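Local structure of lipolytic enzyme (Clostridium thermocellum, 2VPT) at residues M9-M19 and H60-I71; N83-G93 and K118-Y129. The protein is the catalytic domain of a cellulosomal family 3 carbohydrate esterase, an enzyme classed as removing acetyl groups from acetylated xylan. All coordinates share one frame; numbering follows the deposited sequence.

Contact 1: residues M9-M19 and H60-I71; sequences MPVGDSCTEGM and HEGHSGWTIPQI
His-60 meets Pro-10 where two parallel strands, 9-12 and 60-62, run side by side in the central sheet of this SGNH (GDSL-type) hydrolase. His-60 CB touches the proline ring at CG. Its ring turns back toward the helical turn 14-17, with CE1 against CG of Glu-17. His-60 ND1 accepts from Gly-62 N, which lies in the ring plane (2.9 Å). NE2 bonds to Ser-50, so the ring is held at two points. Glu-61 N donates to Pro-10 O (2.8 Å), and Glu-61 O accepts from Gly-12 N. The CG of Glu-61 lies 3.9 Å from the selenium of selenomethionine Met-9. A bend at chi2 (-65°) then carries the carboxylate away, to where OE2 bonds to the backbone N of Ser-47. Gly-62 CA packs against CG2 of Thr-16 at 3.7 Å. His-63 N continues the pairing by donating to Gly-12 O (2.8 Å). Gly-12, Asp-13 and Ser-14 form the family's GDS motif. Ser-14 is probably the nucleophile, and its OG bonds to His-178. Ser-64 grips Glu-17 OE1 twice, through OG (2.7 Å) and through N (2.8 Å), from opposite faces of the carboxylate plane. One water joins Trp-66 O to Asp-13 OD2, which also bonds to Tyr-128. At the far end, Ile-71 places CG2 3.8 Å from Val-11 CG1.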
loop_
_atom_site.group_PDB
_atom_site.type_symbol
_atom_site.label_atom_id
_atom_site.label_comp_id
_atom_site.label_asym_id
_atom_site.label_seq_id
_atom_site.Cartn_x
_atom_site.Cartn_y
_atom_site.Cartn_z
HETATM N N MSE A 9 -3.491 8.804 -14.282
HETATM C CA MSE A 9 -2.682 7.737 -13.716
HETATM C C MSE A 9 -1.560 8.323 -12.869
HETATM O O MSE A 9 -0.598 8.883 -13.409
HETATM C CB MSE A 9 -2.080 6.873 -14.809
HETATM C CG MSE A 9 -1.362 5.652 -14.240
HETATM SE SE MSE A 9 -0.515 4.583 -15.584
HETATM C CE MSE A 9 -1.512 4.021 -15.857
ATOM N N PRO A 10 -1.663 8.189 -11.539
ATOM C CA PRO A 10 -0.537 8.582 -10.684
ATOM C C PRO A 10 0.560 7.526 -10.727
ATOM O O PRO A 10 0.324 6.389 -10.342
ATOM C CB PRO A 10 -1.165 8.666 -9.279
ATOM C CG PRO A 10 -2.637 8.584 -9.498
ATOM C CD PRO A 10 -2.818 7.757 -10.726
ATOM N N VAL A 11 1.738 7.903 -11.208
ATOM C CA VAL A 11 2.866 6.987 -11.374
ATOM C C VAL A 11 3.997 7.475 -10.471
ATOM O O VAL A 11 4.401 8.630 -10.543
ATOM C CB VAL A 11 3.369 6.950 -12.827
ATOM C CG1 VAL A 11 4.589 6.049 -12.942
ATOM C CG2 VAL A 11 2.285 6.492 -13.740
ATOM N N GLY A 12 4.528 6.609 -9.616
ATOM C CA GLY A 12 5.631 7.030 -8.788
ATOM C C GLY A 12 6.129 5.955 -7.865
ATOM O O GLY A 12 5.953 4.744 -8.122
ATOM N N ASP A 13 6.753 6.421 -6.786
ATOM C CA ASP A 13 7.415 5.577 -5.801
ATOM C C ASP A 13 6.629 5.585 -4.489
ATOM O O ASP A 13 5.400 5.680 -4.521
ATOM C CB ASP A 13 8.895 5.998 -5.671
ATOM C CG ASP A 13 9.079 7.457 -5.332
ATOM O OD1 ASP A 13 8.181 8.078 -4.701
ATOM O OD2 ASP A 13 10.143 8.009 -5.706
ATOM N N SER A 14 7.280 5.478 -3.340
ATOM C CA SER A 14 6.526 5.425 -2.094
ATOM C C SER A 14 5.787 6.721 -1.803
ATOM O O SER A 14 4.871 6.715 -0.990
ATOM C CB SER A 14 7.379 5.052 -0.900
ATOM O OG SER A 14 8.502 5.854 -0.844
ATOM N N CYS A 15 6.197 7.826 -2.430
ATOM C CA CYS A 15 5.504 9.094 -2.241
ATOM C C CYS A 15 4.164 9.136 -2.948
ATOM O O CYS A 15 3.314 9.952 -2.596
ATOM C CB CYS A 15 6.362 10.271 -2.687
ATOM S SG CYS A 15 7.936 10.444 -1.843
ATOM N N THR A 16 3.982 8.287 -3.957
ATOM C CA THR A 16 2.703 8.124 -4.656
ATOM C C THR A 16 1.879 6.978 -4.076
ATOM O O THR A 16 0.649 7.084 -3.959
ATOM C CB THR A 16 2.937 7.962 -6.172
ATOM O OG1 THR A 16 3.549 9.164 -6.669
ATOM C CG2 THR A 16 1.628 7.711 -6.920
ATOM N N GLU A 17 2.535 5.881 -3.699
ATOM C CA GLU A 17 1.829 4.802 -3.019
ATOM C C GLU A 17 1.323 5.274 -1.661
ATOM O O GLU A 17 0.223 4.891 -1.244
ATOM C CB GLU A 17 2.695 3.548 -2.903
ATOM C CG GLU A 17 1.924 2.329 -2.385
ATOM C CD GLU A 17 2.609 1.007 -2.675
ATOM O OE1 GLU A 17 3.859 0.963 -2.756
ATOM O OE2 GLU A 17 1.871 0.014 -2.811
ATOM N N GLY A 18 2.111 6.114 -0.995
ATOM C CA GLY A 18 1.670 6.797 0.220
ATOM C C GLY A 18 2.218 6.302 1.538
ATOM O O GLY A 18 1.528 6.313 2.558
HETATM N N MSE A 19 3.476 5.877 1.563
HETATM C CA MSE A 19 4.090 5.563 2.835
HETATM C C MSE A 19 4.111 6.823 3.701
HETATM O O MSE A 19 4.026 7.952 3.203
HETATM C CB MSE A 19 5.500 5.003 2.651
HETATM C CG MSE A 19 5.517 3.646 2.030
HETATM SE SE MSE A 19 7.264 2.798 2.110
HETATM C CE MSE A 19 6.757 0.977 1.891
ATOM N N HIS A 60 -4.094 3.450 -8.428
ATOM C CA HIS A 60 -2.874 4.210 -8.738
ATOM C C HIS A 60 -1.780 3.294 -9.285
ATOM O O HIS A 60 -1.948 2.076 -9.346
ATOM C CB HIS A 60 -2.366 4.959 -7.507
ATOM C CG HIS A 60 -1.942 4.078 -6.376
ATOM N ND1 HIS A 60 -0.673 3.539 -6.283
ATOM C CD2 HIS A 60 -2.616 3.642 -5.283
ATOM C CE1 HIS A 60 -0.587 2.815 -5.177
ATOM N NE2 HIS A 60 -1.754 2.864 -4.550
ATOM N N GLU A 61 -0.653 3.900 -9.679
ATOM C CA GLU A 61 0.567 3.153 -10.063
ATOM C C GLU A 61 1.781 3.689 -9.301
ATOM O O GLU A 61 2.853 3.949 -9.879
ATOM C CB GLU A 61 0.833 3.191 -11.569
ATOM C CG GLU A 61 -0.048 2.315 -12.412
ATOM C CD GLU A 61 0.073 0.819 -12.211
ATOM O OE1 GLU A 61 0.944 0.260 -11.483
ATOM O OE2 GLU A 61 -0.819 0.155 -12.748
ATOM N N GLY A 62 1.608 3.842 -7.994
ATOM C CA GLY A 62 2.691 4.140 -7.076
ATOM C C GLY A 62 3.276 2.849 -6.549
ATOM O O GLY A 62 2.542 1.970 -6.094
ATOM N N HIS A 63 4.602 2.740 -6.616
ATOM C CA HIS A 63 5.325 1.540 -6.210
ATOM C C HIS A 63 6.468 1.888 -5.272
ATOM O O HIS A 63 7.515 2.369 -5.708
ATOM C CB HIS A 63 5.871 0.840 -7.459
ATOM C CG HIS A 63 4.802 0.254 -8.314
ATOM N ND1 HIS A 63 4.086 0.965 -9.261
ATOM C CD2 HIS A 63 4.268 -0.985 -8.300
ATOM C CE1 HIS A 63 3.163 0.172 -9.782
ATOM N NE2 HIS A 63 3.284 -1.024 -9.244
ATOM N N SER A 64 6.253 1.686 -3.976
ATOM C CA SER A 64 7.273 1.930 -2.981
ATOM C C SER A 64 8.545 1.177 -3.344
ATOM O O SER A 64 8.499 0.006 -3.692
ATOM C CB SER A 64 6.791 1.492 -1.600
ATOM O OG SER A 64 5.651 2.240 -1.223
ATOM N N GLY A 65 9.665 1.876 -3.262
ATOM C CA GLY A 65 10.968 1.276 -3.515
ATOM C C GLY A 65 11.458 1.409 -4.934
ATOM O O GLY A 65 12.618 1.104 -5.199
ATOM N N TRP A 66 10.631 1.888 -5.859
ATOM C CA TRP A 66 10.982 1.806 -7.273
ATOM C C TRP A 66 11.762 2.997 -7.789
ATOM O O TRP A 66 11.589 4.129 -7.342
ATOM C CB TRP A 66 9.774 1.585 -8.157
ATOM C CG TRP A 66 9.188 0.214 -8.087
ATOM C CD1 TRP A 66 9.102 -0.599 -6.994
ATOM C CD2 TRP A 66 8.521 -0.468 -9.151
ATOM N NE1 TRP A 66 8.432 -1.758 -7.330
ATOM C CE2 TRP A 66 8.068 -1.702 -8.645
ATOM C CE3 TRP A 66 8.275 -0.158 -10.492
ATOM C CZ2 TRP A 66 7.370 -2.613 -9.424
ATOM C CZ3 TRP A 66 7.599 -1.075 -11.268
ATOM C CH2 TRP A 66 7.161 -2.292 -10.741
ATOM N N THR A 67 12.604 2.695 -8.776
ATOM C CA THR A 67 13.439 3.661 -9.464
ATOM C C THR A 67 12.906 3.911 -10.870
ATOM O O THR A 67 12.030 3.188 -11.364
ATOM C CB THR A 67 14.859 3.097 -9.591
ATOM O OG1 THR A 67 14.774 1.874 -10.330
ATOM C CG2 THR A 67 15.473 2.842 -8.199
ATOM N N ILE A 68 13.457 4.932 -11.521
ATOM C CA ILE A 68 13.123 5.248 -12.894
ATOM C C ILE A 68 13.175 4.044 -13.850
ATOM O O ILE A 68 12.215 3.809 -14.574
ATOM C CB ILE A 68 13.999 6.430 -13.405
ATOM C CG1 ILE A 68 13.509 7.737 -12.771
ATOM C CG2 ILE A 68 13.959 6.528 -14.911
ATOM C CD1 ILE A 68 14.485 8.881 -12.828
ATOM N N PRO A 69 14.293 3.292 -13.882
ATOM C CA PRO A 69 14.319 2.175 -14.830
ATOM C C PRO A 69 13.298 1.074 -14.538
ATOM O O PRO A 69 12.818 0.409 -15.463
ATOM C CB PRO A 69 15.769 1.663 -14.741
ATOM C CG PRO A 69 16.324 2.185 -13.498
ATOM C CD PRO A 69 15.592 3.477 -13.209
ATOM N N GLN A 70 12.927 0.905 -13.274
ATOM C CA GLN A 70 11.900 -0.072 -12.945
ATOM C C GLN A 70 10.526 0.375 -13.452
ATOM O O GLN A 70 9.767 -0.414 -13.989
ATOM C CB GLN A 70 11.870 -0.323 -11.450
ATOM C CG GLN A 70 13.119 -0.951 -10.911
ATOM C CD GLN A 70 12.953 -1.133 -9.442
ATOM O OE1 GLN A 70 13.083 -0.196 -8.680
ATOM N NE2 GLN A 70 12.552 -2.334 -9.035
ATOM N N ILE A 71 10.218 1.653 -13.274
ATOM C CA ILE A 71 9.031 2.228 -13.878
ATOM C C ILE A 71 9.083 2.057 -15.402
ATOM O O ILE A 71 8.121 1.591 -16.009
ATOM C CB ILE A 71 8.871 3.721 -13.524
ATOM C CG1 ILE A 71 8.659 3.895 -12.013
ATOM C CG2 ILE A 71 7.735 4.349 -14.316
ATOM C CD1 ILE A 71 7.291 3.416 -11.444
HETATM O O HOH W 1 12.050 6.982 -7.287
HETATM O O HOH W 2 10.239 4.340 -2.252
#

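Contact 2: residues N83-G93 and K118-Y129; sequences NPDVVFLWIGG and KPNVTLFVADYY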
loop_
_atom_site.group_PDB
_atom_site.type_symbol
_atom_site.label_atom_id
_atom_site.label_comp_id
_atom_site.label_asym_id
_atom_site.label_seq_id
_atom_site.Cartn_x
_atom_site.Cartn_y
_atom_site.Cartn_z
ATOM N N ASN A 83 -4.967 3.285 -20.298
ATOM C CA ASN A 83 -5.223 4.348 -21.275
ATOM C C ASN A 83 -5.593 5.692 -20.638
ATOM O O ASN A 83 -6.623 6.280 -20.936
ATOM C CB ASN A 83 -6.286 3.902 -22.295
ATOM C CG ASN A 83 -6.331 4.790 -23.516
ATOM O OD1 ASN A 83 -5.317 5.338 -23.948
ATOM N ND2 ASN A 83 -7.523 4.940 -24.081
ATOM N N PRO A 84 -4.723 6.209 -19.772
ATOM C CA PRO A 84 -5.041 7.458 -19.109
ATOM C C PRO A 84 -4.999 8.659 -20.051
ATOM O O PRO A 84 -4.255 8.656 -21.027
ATOM C CB PRO A 84 -3.917 7.592 -18.086
ATOM C CG PRO A 84 -2.786 6.855 -18.697
ATOM C CD PRO A 84 -3.395 5.704 -19.389
ATOM N N ASP A 85 -5.770 9.680 -19.720
ATOM C CA ASP A 85 -5.697 10.973 -20.409
ATOM C C ASP A 85 -4.510 11.799 -19.912
ATOM O O ASP A 85 -3.910 12.571 -20.658
ATOM C CB ASP A 85 -6.999 11.743 -20.196
ATOM C CG ASP A 85 -8.200 10.985 -20.695
ATOM O OD1 ASP A 85 -8.206 10.643 -21.894
ATOM O OD2 ASP A 85 -9.118 10.715 -19.899
ATOM N N VAL A 86 -4.160 11.610 -18.640
ATOM C CA VAL A 86 -3.162 12.402 -17.948
ATOM C C VAL A 86 -2.343 11.448 -17.082
ATOM O O VAL A 86 -2.890 10.501 -16.494
ATOM C CB VAL A 86 -3.837 13.449 -17.024
ATOM C CG1 VAL A 86 -2.822 14.264 -16.244
ATOM C CG2 VAL A 86 -4.741 14.395 -17.829
ATOM N N VAL A 87 -1.038 11.697 -17.012
ATOM C CA VAL A 87 -0.140 10.991 -16.118
ATOM C C VAL A 87 0.470 11.999 -15.158
ATOM O O VAL A 87 0.942 13.052 -15.585
ATOM C CB VAL A 87 0.976 10.253 -16.905
ATOM C CG1 VAL A 87 2.046 9.695 -15.963
ATOM C CG2 VAL A 87 0.361 9.173 -17.754
ATOM N N PHE A 88 0.457 11.668 -13.866
ATOM C CA PHE A 88 1.124 12.427 -12.832
ATOM C C PHE A 88 2.367 11.632 -12.459
ATOM O O PHE A 88 2.271 10.637 -11.734
ATOM C CB PHE A 88 0.255 12.572 -11.574
ATOM C CG PHE A 88 -0.926 13.505 -11.683
ATOM C CD1 PHE A 88 -1.087 14.418 -12.709
ATOM C CD2 PHE A 88 -1.879 13.475 -10.673
ATOM C CE1 PHE A 88 -2.191 15.282 -12.719
ATOM C CE2 PHE A 88 -2.979 14.332 -10.689
ATOM C CZ PHE A 88 -3.116 15.232 -11.706
ATOM N N LEU A 89 3.530 12.054 -12.945
ATOM C CA LEU A 89 4.771 11.305 -12.740
ATOM C C LEU A 89 5.607 11.952 -11.636
ATOM O O LEU A 89 5.915 13.138 -11.683
ATOM C CB LEU A 89 5.554 11.250 -14.060
ATOM C CG LEU A 89 6.869 10.476 -14.026
ATOM C CD1 LEU A 89 6.620 9.001 -13.749
ATOM C CD2 LEU A 89 7.636 10.651 -15.317
ATOM N N TRP A 90 5.993 11.160 -10.652
ATOM C CA TRP A 90 6.773 11.640 -9.525
ATOM C C TRP A 90 7.765 10.542 -9.182
ATOM O O TRP A 90 7.430 9.572 -8.488
ATOM C CB TRP A 90 5.845 11.992 -8.350
ATOM C CG TRP A 90 6.533 12.632 -7.191
ATOM C CD1 TRP A 90 7.815 13.096 -7.146
ATOM C CD2 TRP A 90 5.976 12.885 -5.898
ATOM N NE1 TRP A 90 8.094 13.599 -5.906
ATOM C CE2 TRP A 90 6.971 13.504 -5.124
ATOM C CE3 TRP A 90 4.727 12.657 -5.321
ATOM C CZ2 TRP A 90 6.755 13.883 -3.811
ATOM C CZ3 TRP A 90 4.522 13.049 -4.015
ATOM C CH2 TRP A 90 5.522 13.651 -3.279
ATOM N N ILE A 91 8.997 10.686 -9.683
ATOM C CA ILE A 91 9.939 9.568 -9.659
ATOM C C ILE A 91 11.384 10.047 -9.699
ATOM O O ILE A 91 11.678 11.154 -10.162
ATOM C CB ILE A 91 9.631 8.635 -10.852
ATOM C CG1 ILE A 91 10.176 7.215 -10.663
ATOM C CG2 ILE A 91 10.078 9.248 -12.162
ATOM C CD1 ILE A 91 9.509 6.417 -9.554
ATOM N N GLY A 92 12.278 9.213 -9.167
ATOM C CA GLY A 92 13.730 9.419 -9.273
ATOM C C GLY A 92 14.441 9.598 -7.961
ATOM O O GLY A 92 15.669 9.535 -7.907
ATOM N N GLY A 93 13.702 9.793 -6.880
ATOM C CA GLY A 93 14.307 9.918 -5.580
ATOM C C GLY A 93 15.063 8.659 -5.195
ATOM O O GLY A 93 16.117 8.733 -4.565
ATOM N N LYS A 118 1.974 6.742 -25.824
ATOM C CA LYS A 118 0.706 7.489 -25.814
ATOM C C LYS A 118 0.918 8.940 -26.252
ATOM O O LYS A 118 1.003 9.851 -25.441
ATOM C CB LYS A 118 0.050 7.403 -24.429
ATOM C CG LYS A 118 -0.418 5.992 -24.069
ATOM C CD LYS A 118 -1.536 5.488 -24.992
ATOM C CE LYS A 118 -2.129 4.175 -24.520
ATOM N NZ LYS A 118 -3.226 3.722 -25.415
ATOM N N PRO A 119 1.028 9.158 -27.582
ATOM C CA PRO A 119 1.353 10.483 -28.112
ATOM C C PRO A 119 0.427 11.619 -27.704
ATOM O O PRO A 119 0.874 12.772 -27.670
ATOM C CB PRO A 119 1.282 10.284 -29.631
ATOM C CG PRO A 119 1.428 8.872 -29.849
ATOM C CD PRO A 119 0.926 8.146 -28.643
ATOM N N ASN A 120 -0.830 11.303 -27.378
ATOM C CA ASN A 120 -1.821 12.322 -27.040
ATOM C C ASN A 120 -1.998 12.573 -25.544
ATOM O O ASN A 120 -2.852 13.369 -25.135
ATOM C CB ASN A 120 -3.166 11.972 -27.678
ATOM C CG ASN A 120 -3.124 12.062 -29.195
ATOM O OD1 ASN A 120 -2.419 12.898 -29.752
ATOM N ND2 ASN A 120 -3.865 11.197 -29.856
ATOM N N VAL A 121 -1.186 11.908 -24.729
ATOM C CA VAL A 121 -1.294 12.052 -23.286
ATOM C C VAL A 121 -0.800 13.429 -22.841
ATOM O O VAL A 121 -0.001 14.077 -23.515
ATOM C CB VAL A 121 -0.527 10.921 -22.560
ATOM C CG1 VAL A 121 0.976 11.218 -22.468
ATOM C CG2 VAL A 121 -1.111 10.691 -21.169
ATOM N N THR A 122 -1.310 13.886 -21.708
ATOM C CA THR A 122 -0.794 15.054 -21.025
ATOM C C THR A 122 -0.009 14.561 -19.817
ATOM O O THR A 122 -0.507 13.743 -19.036
ATOM C CB THR A 122 -1.924 15.998 -20.612
ATOM O OG1 THR A 122 -2.535 16.521 -21.802
ATOM C CG2 THR A 122 -1.431 17.152 -19.745
ATOM N N LEU A 123 1.211 15.060 -19.671
ATOM C CA LEU A 123 2.138 14.580 -18.643
ATOM C C LEU A 123 2.558 15.699 -17.704
ATOM O O LEU A 123 2.956 16.778 -18.134
ATOM C CB LEU A 123 3.378 13.965 -19.311
ATOM C CG LEU A 123 4.481 13.418 -18.396
ATOM C CD1 LEU A 123 4.023 12.236 -17.535
ATOM C CD2 LEU A 123 5.712 12.996 -19.219
ATOM N N PHE A 124 2.441 15.437 -16.412
ATOM C CA PHE A 124 2.959 16.293 -15.357
ATOM C C PHE A 124 4.105 15.578 -14.679
ATOM O O PHE A 124 4.002 14.394 -14.371
ATOM C CB PHE A 124 1.861 16.609 -14.340
ATOM C CG PHE A 124 0.772 17.479 -14.888
ATOM C CD1 PHE A 124 0.913 18.842 -14.873
ATOM C CD2 PHE A 124 -0.364 16.940 -15.464
ATOM C CE1 PHE A 124 -0.065 19.666 -15.383
ATOM C CE2 PHE A 124 -1.352 17.769 -15.987
ATOM C CZ PHE A 124 -1.194 19.133 -15.937
ATOM N N VAL A 125 5.197 16.306 -14.466
ATOM C CA VAL A 125 6.405 15.777 -13.837
ATOM C C VAL A 125 6.710 16.611 -12.606
ATOM O O VAL A 125 6.884 17.829 -12.718
ATOM C CB VAL A 125 7.595 15.801 -14.805
ATOM C CG1 VAL A 125 8.858 15.286 -14.098
ATOM C CG2 VAL A 125 7.276 14.949 -16.049
ATOM N N ALA A 126 6.793 15.958 -11.448
ATOM C CA ALA A 126 7.046 16.616 -10.170
ATOM C C ALA A 126 8.483 16.475 -9.672
ATOM O O ALA A 126 9.136 15.456 -9.909
ATOM C CB ALA A 126 6.107 16.064 -9.110
ATOM N N ASP A 127 8.958 17.498 -8.965
ATOM C CA ASP A 127 10.106 17.334 -8.078
ATOM C C ASP A 127 9.647 16.964 -6.654
ATOM O O ASP A 127 8.455 16.689 -6.449
ATOM C CB ASP A 127 11.068 18.535 -8.152
ATOM C CG ASP A 127 10.547 19.793 -7.508
ATOM O OD1 ASP A 127 9.389 19.829 -7.055
ATOM O OD2 ASP A 127 11.342 20.768 -7.450
ATOM N N TYR A 128 10.566 16.904 -5.695
ATOM C CA TYR A 128 10.282 16.440 -4.343
ATOM C C TYR A 128 10.269 17.565 -3.322
ATOM O O TYR A 128 10.947 18.581 -3.461
ATOM C CB TYR A 128 11.327 15.391 -3.913
ATOM C CG TYR A 128 11.187 14.064 -4.611
ATOM C CD1 TYR A 128 10.647 12.982 -3.956
ATOM C CD2 TYR A 128 11.609 13.883 -5.932
ATOM C CE1 TYR A 128 10.525 11.749 -4.585
ATOM C CE2 TYR A 128 11.476 12.665 -6.562
ATOM C CZ TYR A 128 10.916 11.601 -5.888
ATOM O OH TYR A 128 10.803 10.373 -6.523
ATOM N N TYR A 129 9.494 17.364 -2.264
ATOM C CA TYR A 129 9.653 18.166 -1.056
ATOM C C TYR A 129 11.114 18.006 -0.603
ATOM O O TYR A 129 11.737 16.977 -0.847
ATOM C CB TYR A 129 8.658 17.725 0.027
ATOM C CG TYR A 129 8.720 16.259 0.373
ATOM C CD1 TYR A 129 9.507 15.814 1.421
ATOM C CD2 TYR A 129 8.013 15.311 -0.373
ATOM C CE1 TYR A 129 9.593 14.474 1.737
ATOM C CE2 TYR A 129 8.093 13.962 -0.070
ATOM C CZ TYR A 129 8.880 13.546 0.990
ATOM O OH TYR A 129 8.962 12.206 1.321
HETATM O O HOH W 3 -4.874 14.037 -22.769
HETATM O O HOH W 4 9.556 13.056 -11.255
#
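Trp-90 points the NE1 edge of its indole at the face of Tyr-128. Trp-90 NE1 sits over the centre of the phenol ring, 3.1 Å above its plane, and the two planes meet at 52°, an edge-to-face pair. CB of Ala-126 lies over a face of the five-membered ring, 4.2 Å from its centroid, in a CH-pi contact. At the edge of the six-membered ring, near its plane, Trp-90 CZ2 meets Tyr-129 CD2 at 3.9 Å. CG of Trp-90 is trans to the backbone N (chi1 -174°), which turns the indole toward residues 126-129. The edge of the Tyr-128 ring faces Ile-91 O. Tyr-128 OH accepts from Gly-93 N (3.0 Å), at the start of helix 93-99, and has Asp-13 as second partner. Phe-88 and Phe-124 lie side by side and point the same way, their planes at 76°, with Phe-88 CE1 3.7 Å from Phe-124 CD2. Val-86 CG1 touches the edge of the Phe-124 ring, and Trp-191 stacks on Phe-88.

The two strands, 86-90 and 122-126, are parallel neighbours joined by a beta-alpha-beta crossover through helices 93-99 and 104-117, as in the alpha/beta fold of SGNH hydrolases. Five backbone bonds pair them, from Thr-122 N to Asp-85 O through Ala-126 N to Leu-89 O. On the face opposite Phe-88 and Phe-124, Leu-123 CD1 fits against Val-87 CG1 (3.6 Å) and Leu-89 CB. Beyond the last bond, a water links Ile-91 N to Ala-126 O. At the opposite end, Lys-118 NZ reaches Asn-83 OD1 (3.0 Å) from above the amide plane.

Contacts 1 and 2 share one sheet, with centres about 11 Å apart. Strand 9-12 lies between 60-62 and 86-90, and Val-11 N probably bonds to Phe-88 O (2.8 Å). Helix 68-82 leads from contact 1 into contact 2, and Ile-71 CG1 packs on Ile-91 CD1 at 3.6 Å. Near the probable active site, Asp-13 OD2 lies 2.6 Å from Tyr-128 OH, a probable hydrogen bond. Cys-15 CB also rests on Trp-90 CH2 at 3.5 Å. Contact 2 therefore touches the residues at the start of helix 14-17, where Ser-14 sits; Ser-14 forms a likely triad with His-178 and Asp-175. The calcium ion is further off, about 8 Å from the Pro-10 side chain and about 10 Å from that of Pro-84.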